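Long-range contact in adhesion G-protein coupled receptor G6 (Danio rerio, PDB 6V55), which is a cell-surface adhesion receptor that probably links extracellular adhesion to G-protein signalling, with a role in myelination: residues M446-D452 against Y492-W496. Sequence-based numbering, arbitrary orientation.
With NAG (2-acetamido-2-deoxy-beta-D-glucopyranose), chain I.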
loop_
_atom_site.group_PDB
_atom_site.type_symbol
_atom_site.label_atom_id
_atom_site.label_comp_id
_atom_site.label_asym_id
_atom_site.label_seq_id
_atom_site.Cartn_x
_atom_site.Cartn_y
_atom_site.Cartn_z
ATOM N N MET A 446 4.954 22.264 -10.262
ATOM C CA MET A 446 5.930 22.327 -9.181
ATOM C C MET A 446 6.030 20.984 -8.473
ATOM O O MET A 446 5.011 20.387 -8.102
ATOM C CB MET A 446 5.544 23.416 -8.192
ATOM C CG MET A 446 6.287 23.368 -6.906
ATOM S SD MET A 446 7.397 24.721 -6.863
ATOM C CE MET A 446 6.273 26.033 -6.504
ATOM N N GLU A 447 7.267 20.514 -8.324
ATOM C CA GLU A 447 7.552 19.158 -7.900
ATOM C C GLU A 447 7.213 18.996 -6.430
ATOM O O GLU A 447 7.432 19.908 -5.625
ATOM C CB GLU A 447 9.027 18.839 -8.147
ATOM C CG GLU A 447 9.466 18.926 -9.633
ATOM C CD GLU A 447 9.863 20.345 -10.121
ATOM O OE1 GLU A 447 9.501 20.689 -11.266
ATOM O OE2 GLU A 447 10.498 21.112 -9.362
ATOM N N ASN A 448 6.613 17.851 -6.108
ATOM C CA ASN A 448 6.320 17.460 -4.739
ATOM C C ASN A 448 7.601 17.307 -3.930
ATOM O O ASN A 448 8.642 16.922 -4.467
ATOM C CB ASN A 448 5.584 16.118 -4.733
ATOM C CG ASN A 448 4.175 16.232 -5.193
ATOM O OD1 ASN A 448 3.620 17.320 -5.222
ATOM N ND2 ASN A 448 3.567 15.104 -5.536
ATOM N N CYS A 449 7.523 17.602 -2.628
ATOM C CA CYS A 449 8.583 17.172 -1.725
ATOM C C CYS A 449 8.562 15.652 -1.638
ATOM O O CYS A 449 7.508 15.051 -1.419
ATOM C CB CYS A 449 8.414 17.776 -0.335
ATOM S SG CYS A 449 8.498 19.573 -0.236
ATOM N N GLN A 450 9.716 15.029 -1.856
ATOM C CA GLN A 450 9.800 13.579 -1.854
ATOM C C GLN A 450 9.648 13.038 -0.441
ATOM O O GLN A 450 9.832 13.761 0.547
ATOM C CB GLN A 450 11.132 13.115 -2.452
ATOM C CG GLN A 450 11.264 13.392 -3.943
ATOM C CD GLN A 450 10.176 12.708 -4.776
ATOM O OE1 GLN A 450 9.163 13.322 -5.105
ATOM N NE2 GLN A 450 10.393 11.443 -5.129
ATOM N N ALA A 451 9.265 11.761 -0.362
ATOM C CA ALA A 451 9.284 11.037 0.901
ATOM C C ALA A 451 10.699 10.977 1.457
ATOM O O ALA A 451 11.657 10.794 0.703
ATOM C CB ALA A 451 8.738 9.635 0.714
ATOM N N ASP A 452 10.827 11.167 2.777
ATOM C CA ASP A 452 12.107 11.527 3.386
ATOM C C ASP A 452 12.071 11.253 4.888
ATOM O O ASP A 452 11.138 11.692 5.570
ATOM C CB ASP A 452 12.412 13.009 3.122
ATOM C CG ASP A 452 13.705 13.460 3.762
ATOM O OD1 ASP A 452 14.751 12.871 3.402
ATOM O OD2 ASP A 452 13.687 14.394 4.612
ATOM N N TYR A 492 11.659 29.180 -7.211
ATOM C CA TYR A 492 10.314 28.594 -7.412
ATOM C C TYR A 492 10.359 27.070 -7.478
ATOM O O TYR A 492 9.717 26.444 -8.324
ATOM C CB TYR A 492 9.595 29.199 -8.630
ATOM C CG TYR A 492 9.462 30.703 -8.496
ATOM C CD1 TYR A 492 9.188 31.275 -7.249
ATOM C CD2 TYR A 492 9.640 31.550 -9.586
ATOM C CE1 TYR A 492 9.106 32.637 -7.081
ATOM C CE2 TYR A 492 9.546 32.944 -9.431
ATOM C CZ TYR A 492 9.272 33.460 -8.162
ATOM O OH TYR A 492 9.174 34.801 -7.926
ATOM N N THR A 493 11.178 26.490 -6.604
ATOM C CA THR A 493 11.267 25.060 -6.360
ATOM C C THR A 493 10.788 24.796 -4.942
ATOM O O THR A 493 10.741 25.710 -4.113
ATOM C CB THR A 493 12.704 24.567 -6.504
ATOM O OG1 THR A 493 13.520 25.229 -5.522
ATOM C CG2 THR A 493 13.237 24.883 -7.903
ATOM N N SER A 494 10.451 23.542 -4.650
ATOM C CA SER A 494 9.954 23.190 -3.332
ATOM C C SER A 494 11.033 22.518 -2.487
ATOM O O SER A 494 11.986 21.917 -3.001
ATOM C CB SER A 494 8.761 22.258 -3.437
ATOM O OG SER A 494 9.173 21.068 -4.077
ATOM N N PHE A 495 10.864 22.614 -1.169
ATOM C CA PHE A 495 11.828 22.047 -0.240
ATOM C C PHE A 495 11.112 21.697 1.058
ATOM O O PHE A 495 10.142 22.358 1.448
ATOM C CB PHE A 495 12.994 23.012 0.021
ATOM C CG PHE A 495 12.639 24.184 0.904
ATOM C CD1 PHE A 495 11.953 25.274 0.388
ATOM C CD2 PHE A 495 13.015 24.216 2.249
ATOM C CE1 PHE A 495 11.632 26.365 1.197
ATOM C CE2 PHE A 495 12.680 25.305 3.064
ATOM C CZ PHE A 495 11.993 26.369 2.538
ATOM N N TRP A 496 11.618 20.676 1.739
ATOM C CA TRP A 496 11.122 20.373 3.071
ATOM C C TRP A 496 11.652 21.391 4.066
ATOM O O TRP A 496 12.869 21.530 4.233
ATOM C CB TRP A 496 11.574 18.988 3.513
ATOM C CG TRP A 496 10.717 17.812 3.128
ATOM C CD1 TRP A 496 11.117 16.722 2.400
ATOM C CD2 TRP A 496 9.342 17.563 3.504
ATOM N NE1 TRP A 496 10.077 15.831 2.277
ATOM C CE2 TRP A 496 8.978 16.316 2.940
ATOM C CE3 TRP A 496 8.380 18.280 4.238
ATOM C CZ2 TRP A 496 7.692 15.768 3.089
ATOM C CZ3 TRP A 496 7.105 17.730 4.396
ATOM C CH2 TRP A 496 6.775 16.487 3.814
HETATM C C1 NAG I . 17.557 26.655 -6.425
HETATM C C2 NAG I . 17.841 27.054 -4.956
HETATM C C3 NAG I . 18.858 26.081 -4.326
HETATM C C4 NAG I . 18.436 24.625 -4.519
HETATM C C5 NAG I . 18.146 24.336 -5.999
HETATM C C6 NAG I . 17.640 22.931 -6.260
HETATM C C7 NAG I . 18.067 29.305 -3.941
HETATM C C8 NAG I . 18.652 30.678 -4.122
HETATM N N2 NAG I . 18.333 28.427 -4.916
HETATM O O3 NAG I . 19.008 26.360 -2.938
HETATM O O4 NAG I . 19.446 23.745 -4.030
HETATM O O5 NAG I . 17.143 25.250 -6.487
HETATM O O6 NAG I . 16.341 22.919 -6.842
HETATM O O7 NAG I . 17.402 29.005 -2.950
#
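Cys449 and Gln450 meet Trp496 in a small disulfide-bonded unit, consistent with the hormone receptor domain of adhesion receptors, next to the SEA strands. Residues 446-452 lead on from SEA strand 436-445 and run beside 493-496, an outer strand of the three-stranded antiparallel sheet. The two segments run in roughly the same direction.

Two hydrogen bonds cross, both from side chains of the strand to carbonyls of the loop. Trp496 NE1 reaches Gln450 O at 2.7 Å. That oxygen sits at the indole edge, in the ring plane, and the bond is fairly straight (160° at the hydrogen). Ser494 OG donates to Glu447 O at 2.6 Å, tilted 33° from the carbonyl plane. Its chi1 of 62° sets the hydroxyl between the backbone N and the carbonyl carbon, facing the loop.

Cys449 supplies the contacts to the indole face. Its CB makes a CH-pi contact over one face, 3.7 Å from the centroid of the five-membered ring. Cys449 SG lies 4.4 Å from the centroid of the same five-membered ring, a sulfur-aromatic contact, and bonds covalently to Cys485 of strand 480-488, tying the loop to the sheet. Arg483 makes a cation-pi contact with Trp496 and a salt bridge with Asp452. A leucine in place of Trp496 would probably leave Gln450 O without its N-H partner and the Cys449 methylene without its ring face.

At the SEA end, the bent chain of Met446 brings SD to 3.2 Å from Tyr492 O; that oxygen is hydrogen-bonded to Arg346 NH1. Met446 also packs on Leu406 and Ile487, joining SEA strand 399-410 to the sheet.

Asn491-Tyr492-Thr493 reads as a glycosylation sequon. Thr493 OG1 is hydrogen-bonded to Asn491 OD1 and lies 3.7 Å from O5 of the NAG, a glycan attached to the protein itself.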